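Local coordinates for hypothetical protein (Pyrococcus furiosus, PDB 2FZF) that is of unknown function but belongs to the rubrerythrin family of ferritin-like helical bundles, and so probably binds a pair of metal ions, at residues 12-16 with 122-127; 39-43 with 55-59; 61-65 with 146-150; 90-94 with 112-116. All blocks are in the same frame, centred on the assembly; numbering follows the deposited sequence.

Contact 1 (12-16 with 122-127)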
# COMPACT_ATOMS: atom_id res chain seq x y z
N PRO A 12 2.40 22.38 9.88
CA PRO A 12 1.16 21.72 9.48
C PRO A 12 0.84 21.93 8.01
O PRO A 12 1.11 22.99 7.45
CB PRO A 12 0.12 22.36 10.39
CG PRO A 12 0.68 23.73 10.61
CD PRO A 12 2.13 23.41 10.90
N ILE A 13 0.24 20.91 7.40
CA ILE A 13 -0.15 20.92 5.99
C ILE A 13 -0.89 22.21 5.65
O ILE A 13 -0.78 22.76 4.55
CB ILE A 13 -1.05 19.69 5.70
CG1 ILE A 13 -0.89 19.22 4.26
CG2 ILE A 13 -2.51 20.03 5.99
CD1 ILE A 13 0.49 18.69 3.95
N GLU A 14 -1.65 22.69 6.64
CA GLU A 14 -2.45 23.90 6.52
C GLU A 14 -1.62 25.09 6.06
O GLU A 14 -2.06 25.88 5.21
CB GLU A 14 -3.11 24.23 7.86
CG GLU A 14 -4.25 25.24 7.75
CD GLU A 14 -5.47 24.68 7.01
OE1 GLU A 14 -5.28 23.89 6.06
OE2 GLU A 14 -6.61 25.06 7.38
N LYS A 15 -0.42 25.23 6.60
CA LYS A 15 0.41 26.35 6.22
C LYS A 15 1.29 26.09 5.01
O LYS A 15 2.46 26.44 5.00
CB LYS A 15 1.26 26.80 7.39
CG LYS A 15 2.35 25.85 7.77
CD LYS A 15 3.16 26.43 8.91
CE LYS A 15 3.73 27.82 8.58
NZ LYS A 15 4.67 27.86 7.40
N MET A 16 0.70 25.47 3.99
CA MET A 16 1.43 25.20 2.76
C MET A 16 1.33 26.46 1.92
O MET A 16 2.17 26.74 1.07
CB MET A 16 0.80 24.02 1.99
CG MET A 16 1.47 22.66 2.19
SD MET A 16 0.67 21.32 1.24
CE MET A 16 1.21 21.68 -0.42
N GLU A 122 -1.11 13.45 1.71
CA GLU A 122 -2.01 14.60 1.88
C GLU A 122 -1.40 15.84 1.26
O GLU A 122 -2.12 16.74 0.80
CB GLU A 122 -2.29 14.83 3.36
CG GLU A 122 -3.08 16.09 3.66
CD GLU A 122 -3.61 16.12 5.10
OE1 GLU A 122 -2.94 15.53 5.99
OE2 GLU A 122 -4.69 16.73 5.33
N PHE A 123 -0.07 15.87 1.24
CA PHE A 123 0.71 16.97 0.65
C PHE A 123 0.53 16.91 -0.88
O PHE A 123 0.11 17.89 -1.50
CB PHE A 123 2.19 16.80 1.07
CG PHE A 123 3.11 17.92 0.62
CD1 PHE A 123 3.64 17.93 -0.67
CD2 PHE A 123 3.47 18.95 1.49
CE1 PHE A 123 4.52 18.94 -1.08
CE2 PHE A 123 4.35 19.95 1.09
CZ PHE A 123 4.87 19.95 -0.20
N TYR A 124 0.83 15.76 -1.48
CA TYR A 124 0.70 15.61 -2.92
C TYR A 124 -0.73 15.76 -3.42
O TYR A 124 -0.96 15.93 -4.63
CB TYR A 124 1.23 14.25 -3.34
CG TYR A 124 2.71 14.13 -3.17
CD1 TYR A 124 3.58 15.09 -3.71
CD2 TYR A 124 3.26 13.03 -2.52
CE1 TYR A 124 4.96 14.94 -3.62
CE2 TYR A 124 4.64 12.88 -2.42
CZ TYR A 124 5.48 13.84 -2.97
OH TYR A 124 6.84 13.65 -2.91
N LEU A 125 -1.68 15.67 -2.50
CA LEU A 125 -3.10 15.83 -2.82
C LEU A 125 -3.36 17.31 -3.03
O LEU A 125 -4.10 17.70 -3.94
CB LEU A 125 -3.96 15.34 -1.66
CG LEU A 125 -4.56 13.94 -1.85
CD1 LEU A 125 -5.31 13.51 -0.60
CD2 LEU A 125 -5.47 13.97 -3.07
N LYS A 126 -2.76 18.13 -2.17
CA LYS A 126 -2.92 19.57 -2.26
C LYS A 126 -2.14 20.10 -3.46
O LYS A 126 -2.67 20.84 -4.28
CB LYS A 126 -2.44 20.26 -0.98
CG LYS A 126 -2.38 21.80 -1.10
CD LYS A 126 -3.70 22.42 -1.62
CE LYS A 126 -3.52 23.89 -2.05
NZ LYS A 126 -3.01 24.77 -0.95
N LEU A 127 -0.87 19.71 -3.55
CA LEU A 127 -0.01 20.14 -4.64
C LEU A 127 -0.69 19.82 -5.96
O LEU A 127 -0.49 20.51 -6.97
CB LEU A 127 1.34 19.43 -4.56
CG LEU A 127 2.59 20.31 -4.66
CD1 LEU A 127 2.55 21.38 -3.58
CD2 LEU A 127 3.83 19.46 -4.51
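With its chi2 fully extended (-180°), Met16 carries its sulfur out to the Phe123 ring, and a bend at chi3 (74°) then brings the methyl in above it. Phe123 presents that face with CG anti to the backbone N, chi1 -176°. Met16 CE stands over the ring centre, 4.0 Å from the centroid of Phe123 in a CH-pi contact, while Met16 SD lies obliquely to the ring, 3.7 Å from Phe123 CD2. Beyond the ring the same methyl meets Leu127 CD1 at 3.4 Å, and the thioether runs past Lys126 in the opposite sense, with Met16 CE 3.7 Å from Lys126 CG. Ile13 works at the ring's edge: its CD1 lies 3.7 Å from Phe123 CA and also touches CB, and its CG1 meets the aliphatic part of Glu122, 3.9 Å from Glu122 CG. Replacing Ile13 by alanine would probably leave Phe123 CA and CB and the Glu122 methylenes without the apolar atoms that now lie on them. Ile89 packs on both Ile13 and Met16, and Leu24 of helix 21-44 touches Met16 and Leu127, which continues the apolar cluster into the bundle. At its centre is a Met-aromatic contact, which with the Ile13 packing lays the N-terminal loop and its short 3-10 turn against helix 103-129 of a ferritin-like four-helix bundle.

Contact 2 (39-43 with 55-59)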
# COMPACT_ATOMS: atom_id res chain seq x y z
N TYR A 39 14.52 4.85 5.24
CA TYR A 39 14.15 3.45 5.12
C TYR A 39 15.38 2.58 4.92
O TYR A 39 15.46 1.46 5.44
CB TYR A 39 13.17 3.29 3.96
CG TYR A 39 11.81 3.88 4.26
CD1 TYR A 39 11.20 4.77 3.36
CD2 TYR A 39 11.10 3.51 5.40
CE1 TYR A 39 9.92 5.25 3.59
CE2 TYR A 39 9.83 3.98 5.65
CZ TYR A 39 9.23 4.85 4.75
OH TYR A 39 7.95 5.27 4.99
N LYS A 40 16.35 3.09 4.17
CA LYS A 40 17.58 2.34 3.93
C LYS A 40 18.25 1.95 5.23
O LYS A 40 18.81 0.86 5.33
CB LYS A 40 18.55 3.17 3.10
CG LYS A 40 18.58 2.80 1.63
CD LYS A 40 19.09 1.38 1.42
CE LYS A 40 20.52 1.20 1.95
NZ LYS A 40 21.05 -0.19 1.75
N SER A 41 18.18 2.82 6.23
CA SER A 41 18.80 2.56 7.52
C SER A 41 17.90 1.72 8.40
O SER A 41 18.38 0.96 9.25
CB SER A 41 19.08 3.86 8.25
OG SER A 41 19.74 4.76 7.38
N LEU A 42 16.61 1.90 8.22
CA LEU A 42 15.63 1.16 8.99
C LEU A 42 15.81 -0.31 8.63
O LEU A 42 16.06 -1.14 9.50
CB LEU A 42 14.21 1.61 8.63
CG LEU A 42 13.14 1.95 9.69
CD1 LEU A 42 11.78 1.66 9.07
CD2 LEU A 42 13.33 1.14 10.97
N ALA A 43 15.69 -0.63 7.35
CA ALA A 43 15.82 -2.02 6.93
C ALA A 43 17.15 -2.57 7.41
O ALA A 43 17.21 -3.66 7.98
CB ALA A 43 15.72 -2.14 5.42
N ILE A 55 10.09 -3.23 4.61
CA ILE A 55 10.75 -1.94 4.60
C ILE A 55 11.69 -1.73 3.43
O ILE A 55 11.92 -0.60 3.02
CB ILE A 55 11.49 -1.68 5.90
CG1 ILE A 55 10.49 -1.65 7.05
CG2 ILE A 55 12.22 -0.34 5.82
CD1 ILE A 55 9.43 -0.59 6.91
N ASN A 56 12.22 -2.82 2.88
CA ASN A 56 13.12 -2.73 1.74
C ASN A 56 12.37 -2.49 0.42
O ASN A 56 12.81 -1.71 -0.42
CB ASN A 56 13.98 -3.99 1.64
CG ASN A 56 15.33 -3.84 2.34
OD1 ASN A 56 16.02 -2.82 2.17
ND2 ASN A 56 15.73 -4.85 3.12
N TRP A 57 11.23 -3.17 0.23
CA TRP A 57 10.46 -2.99 -0.99
C TRP A 57 9.91 -1.58 -1.03
O TRP A 57 9.80 -0.95 -2.08
CB TRP A 57 9.29 -3.98 -1.04
CG TRP A 57 8.40 -3.76 -2.23
CD1 TRP A 57 8.64 -4.16 -3.52
CD2 TRP A 57 7.16 -3.04 -2.27
NE1 TRP A 57 7.63 -3.73 -4.35
CE2 TRP A 57 6.71 -3.05 -3.61
CE3 TRP A 57 6.38 -2.40 -1.29
CZ2 TRP A 57 5.51 -2.43 -4.00
CZ3 TRP A 57 5.19 -1.78 -1.68
CH2 TRP A 57 4.77 -1.80 -3.03
N LEU A 58 9.56 -1.08 0.15
CA LEU A 58 9.01 0.25 0.30
C LEU A 58 10.08 1.29 -0.02
O LEU A 58 9.79 2.32 -0.62
CB LEU A 58 8.49 0.40 1.73
CG LEU A 58 7.43 1.43 2.07
CD1 LEU A 58 6.95 1.14 3.47
CD2 LEU A 58 7.99 2.83 1.96
N ALA A 59 11.32 1.01 0.36
CA ALA A 59 12.42 1.94 0.10
C ALA A 59 12.70 2.07 -1.40
O ALA A 59 12.97 3.16 -1.91
CB ALA A 59 13.68 1.48 0.81
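Tyr39 and Leu58 cross obliquely, with one methyl of the leucine set over a face of the phenol. Leu58 CD2 lies 3.9 Å from the centroid of the Tyr39 ring, 28° off the normal, and leans toward the hydroxyl side, with Tyr39 CE1 nearest at 3.5 Å. Ile55 meets the same tyrosine at about a right angle, its CG2 4.0 Å from Tyr39 CD2. That methyl, anti to the backbone N of Ile55, reaches in between Tyr39, Leu42 and Ala43, and comes 3.8 Å from Leu42 CD1. At the two ends small residues let the backbones close in: Ala59 CB faces Tyr39 CB at 3.7 Å, and the methyl of Ala43 lies against the carboxamide of Asn56. The segment axes approach to 8.8 Å and run antiparallel at 163°, as in a helical hairpin. A serine in place of Tyr39 would probably uncover Leu58 CD2 and leave a gap where the ring now sits among Leu58, Ala113 and Leu154. On the far side of helix 51-61, Trp57 stacks on Trp57 of the second subunit. Across the segments the contact is carried mostly by apolar side chains, so the pairing of helices 21-44 and 51-61 probably rests on shape and burial more than on polar bonding.

Contact 3 (61-65 with 146-150)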
# COMPACT_ATOMS: atom_id res chain seq x y z
N GLU A 61 10.55 1.32 -3.94
CA GLU A 61 9.39 1.97 -4.55
C GLU A 61 9.54 3.49 -4.55
O GLU A 61 9.30 4.14 -5.56
CB GLU A 61 8.13 1.57 -3.80
CG GLU A 61 7.45 0.33 -4.32
CD GLU A 61 6.72 0.59 -5.62
OE1 GLU A 61 5.96 -0.29 -6.07
OE2 GLU A 61 6.91 1.70 -6.18
N GLU A 62 9.94 4.06 -3.42
CA GLU A 62 10.09 5.50 -3.31
C GLU A 62 11.40 6.06 -3.82
O GLU A 62 11.67 7.24 -3.62
CB GLU A 62 9.87 5.95 -1.86
CG GLU A 62 8.43 5.78 -1.36
CD GLU A 62 8.16 6.46 -0.02
OE1 GLU A 62 8.43 7.68 0.11
OE2 GLU A 62 7.66 5.76 0.89
N LYS A 63 12.22 5.23 -4.45
CA LYS A 63 13.51 5.71 -4.96
C LYS A 63 13.31 6.58 -6.19
O LYS A 63 14.02 7.56 -6.40
CB LYS A 63 14.44 4.54 -5.32
CG LYS A 63 15.06 3.85 -4.12
CD LYS A 63 15.71 2.51 -4.50
CE LYS A 63 16.10 1.71 -3.25
NZ LYS A 63 16.32 0.25 -3.51
N LYS A 64 12.32 6.20 -7.00
CA LYS A 64 12.02 6.93 -8.21
C LYS A 64 11.27 8.24 -7.97
O LYS A 64 11.13 9.03 -8.90
CB LYS A 64 11.20 6.05 -9.15
CG LYS A 64 9.83 5.72 -8.61
CD LYS A 64 8.99 4.94 -9.60
CE LYS A 64 7.51 5.14 -9.30
NZ LYS A 64 7.15 4.83 -7.88
N HIS A 65 10.79 8.46 -6.76
CA HIS A 65 10.04 9.68 -6.45
C HIS A 65 10.89 10.94 -6.63
O HIS A 65 10.43 11.95 -7.18
CB HIS A 65 9.52 9.66 -5.00
CG HIS A 65 8.39 8.70 -4.77
ND1 HIS A 65 7.88 7.88 -5.75
CD2 HIS A 65 7.66 8.45 -3.65
CE1 HIS A 65 6.89 7.16 -5.25
NE2 HIS A 65 6.74 7.48 -3.98
N MET A 146 0.40 6.43 -4.18
CA MET A 146 1.53 5.58 -3.86
C MET A 146 1.87 5.80 -2.38
O MET A 146 2.12 4.86 -1.65
CB MET A 146 2.75 5.96 -4.71
CG MET A 146 2.78 5.36 -6.12
SD MET A 146 2.49 3.58 -6.10
CE MET A 146 3.92 2.93 -5.16
N GLU A 147 1.88 7.06 -1.94
CA GLU A 147 2.18 7.38 -0.55
C GLU A 147 1.07 6.86 0.37
O GLU A 147 1.33 6.30 1.44
CB GLU A 147 2.34 8.89 -0.37
CG GLU A 147 3.62 9.48 -0.96
CD GLU A 147 4.87 8.98 -0.26
OE1 GLU A 147 5.28 7.83 -0.50
OE2 GLU A 147 5.43 9.74 0.56
N ARG A 148 -0.17 7.08 -0.06
CA ARG A 148 -1.34 6.64 0.68
C ARG A 148 -1.22 5.13 0.88
O ARG A 148 -1.53 4.61 1.95
CB ARG A 148 -2.59 7.00 -0.12
CG ARG A 148 -3.92 6.81 0.59
CD ARG A 148 -4.14 7.83 1.70
NE ARG A 148 -5.48 7.65 2.28
CZ ARG A 148 -6.62 7.90 1.64
NH1 ARG A 148 -6.59 8.35 0.39
NH2 ARG A 148 -7.79 7.68 2.24
N GLY A 149 -0.76 4.42 -0.15
CA GLY A 149 -0.59 2.98 -0.08
C GLY A 149 0.51 2.56 0.88
O GLY A 149 0.38 1.56 1.58
N HIS A 150 1.61 3.31 0.89
CA HIS A 150 2.73 3.01 1.79
C HIS A 150 2.26 3.22 3.23
O HIS A 150 2.70 2.51 4.14
CB HIS A 150 3.93 3.90 1.47
CG HIS A 150 4.49 3.70 0.09
ND1 HIS A 150 4.62 2.45 -0.49
CD2 HIS A 150 4.99 4.58 -0.81
CE1 HIS A 150 5.16 2.58 -1.69
NE2 HIS A 150 5.40 3.86 -1.91
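Two Glu-x-x-His sequences, Glu62 with His65 and Glu147 with His150, face each other here, consistent with a diiron site as in rubrerythrins and related ferritin-like proteins. The carboxylates of Glu62 and Glu147 approach each other with their planes 78° apart, and Glu62 OE1 lies 3.2 Å from Glu147 OE1. Both atoms are acceptors, so the pair is not a hydrogen bond; the grouping is consistent with a pocket made for cations. Glu62 reaches in on a chain extended beyond CG (chi2 -169°), which carries its carboxylate across to Glu147 and His150. The planes of that carboxylate and the His150 ring are only 10° apart. Its methylene also touches that ring, with Glu62 CG 3.6 Å from His150 NE2. Glu147 OE1 lies at the edge of the His150 ring, near its plane. Outside this polar centre, Glu61 CB packs 3.8 Å from His150 CE1, and the methyl of Met146 lies against the carboxylate of Glu61. Lys64 folds back on its own segment: its NZ donates to Glu61 O at 3.2 Å and forms a salt bridge with Glu61 OE2. Glu32 from helix 21-44 and Glu117 from helix 103-129 add two further carboxylates, so that all four arms of the bundle contribute to the cluster, while Lys54 of the second subunit packs on Glu61 and Met146.

Contact 4 (90-94 with 112-116)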
# COMPACT_ATOMS: atom_id res chain seq x y z
N GLY A 90 5.29 18.62 7.89
CA GLY A 90 5.29 17.25 8.39
C GLY A 90 6.58 16.81 9.03
O GLY A 90 7.57 17.53 8.99
N PRO A 91 6.61 15.61 9.63
CA PRO A 91 7.83 15.12 10.28
C PRO A 91 9.01 14.87 9.34
O PRO A 91 8.85 14.35 8.24
CB PRO A 91 7.36 13.85 10.99
CG PRO A 91 6.26 13.35 10.12
CD PRO A 91 5.52 14.61 9.73
N GLU A 92 10.19 15.27 9.78
CA GLU A 92 11.38 15.09 8.99
C GLU A 92 12.16 13.88 9.51
O GLU A 92 12.81 13.93 10.56
CB GLU A 92 12.24 16.35 9.03
CG GLU A 92 13.63 16.19 8.48
CD GLU A 92 14.34 17.52 8.33
OE1 GLU A 92 14.01 18.28 7.39
OE2 GLU A 92 15.23 17.81 9.17
N LEU A 93 12.06 12.78 8.76
CA LEU A 93 12.71 11.53 9.10
C LEU A 93 14.23 11.60 8.97
O LEU A 93 14.77 11.92 7.91
CB LEU A 93 12.17 10.41 8.20
CG LEU A 93 10.68 10.08 8.31
CD1 LEU A 93 10.29 9.10 7.21
CD2 LEU A 93 10.39 9.50 9.68
N GLN A 94 14.93 11.30 10.06
CA GLN A 94 16.39 11.30 10.06
C GLN A 94 16.85 9.86 9.86
O GLN A 94 16.15 8.93 10.25
CB GLN A 94 16.92 11.86 11.38
CG GLN A 94 17.52 13.28 11.29
CD GLN A 94 16.59 14.28 10.62
OE1 GLN A 94 15.42 14.41 10.99
NE2 GLN A 94 17.11 15.00 9.63
N TRP A 112 6.27 6.65 13.22
CA TRP A 112 6.67 7.93 12.63
C TRP A 112 6.70 7.85 11.11
O TRP A 112 6.43 8.84 10.42
CB TRP A 112 8.06 8.36 13.12
CG TRP A 112 8.01 9.13 14.42
CD1 TRP A 112 8.38 8.69 15.67
CD2 TRP A 112 7.47 10.44 14.60
NE1 TRP A 112 8.08 9.64 16.61
CE2 TRP A 112 7.52 10.73 15.99
CE3 TRP A 112 6.94 11.41 13.73
CZ2 TRP A 112 7.06 11.94 16.53
CZ3 TRP A 112 6.48 12.62 14.27
CH2 TRP A 112 6.55 12.87 15.65
N ALA A 113 7.04 6.68 10.58
CA ALA A 113 7.10 6.50 9.14
C ALA A 113 5.73 6.62 8.52
O ALA A 113 5.56 7.27 7.49
CB ALA A 113 7.71 5.16 8.81
N MET A 114 4.73 5.99 9.13
CA MET A 114 3.40 6.07 8.55
C MET A 114 2.87 7.48 8.72
O MET A 114 2.05 7.94 7.94
CB MET A 114 2.43 5.04 9.17
CG MET A 114 2.39 4.93 10.70
SD MET A 114 1.04 3.81 11.30
CE MET A 114 -0.33 4.97 11.31
N LYS A 115 3.37 8.17 9.75
CA LYS A 115 2.96 9.54 10.00
C LYS A 115 3.49 10.39 8.86
O LYS A 115 2.77 11.20 8.27
CB LYS A 115 3.55 10.01 11.32
CG LYS A 115 3.01 11.35 11.78
CD LYS A 115 1.57 11.20 12.24
CE LYS A 115 0.94 12.54 12.53
NZ LYS A 115 -0.54 12.40 12.62
N ALA A 116 4.77 10.19 8.56
CA ALA A 116 5.40 10.92 7.47
C ALA A 116 4.71 10.58 6.14
O ALA A 116 4.58 11.44 5.29
CB ALA A 116 6.87 10.59 7.41
O HOH W 1 6.28 13.71 6.18
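Pro91 lies against one turn of helix 103-129, and its ring can be followed atom by atom. From CB it touches the six-membered ring of Trp112, reached obliquely, with Pro91 CB 3.6 Å from Trp112 CZ3 and nearly as close to CE3. One bond further, CG settles on the helix backbone: Pro91 CG is 3.7 Å from Ala116 CA, close to Ala116 N and CB as well, and more loosely against the aliphatic CG of Lys115. From there CD closes the ring back to the proline nitrogen. Trp112 holds its indole beside the proline with CG anti to its carbonyl carbon (chi1 -87°). Two residues after Pro91, Leu93 returns to the same alanine, its CD1 3.7 Å from Ala116 CB, while its other methyl approaches Trp112 CB. A water adds a polar link, donating to Ala116 O at 3.0 Å and weakly to Pro91 O. Phe38 of helix 21-44 packs on Leu93 and Ala113. Here an irregular part of the connection between helices 63-76 and 103-129 lies on the outside of the bundle, consistent with the long crossover that joins the second and third helices in ferritin-like folds.

The four contacts grade from core to surface. Contacts 2 and 3 are buried and lie side by side, 12 Å between centres, yet their chemistry differs: contact 2 is a mostly apolar pairing of helices, whereas contact 3 gathers acids and histidines. They meet where the Tyr39 ring packs on Glu62 and Leu58 on His150, so the apolar layer adjoins the presumed metal site. Contacts 1 and 4, partly buried and superficial, both lay loop segments on helix 103-129, one mainly through a thioether and an isoleucine, the other through a proline, a leucine and a water. Contact 1 reaches contact 3 through Tyr124 on Glu147, and contact 4 meets contact 2 through Ala113 on Tyr39.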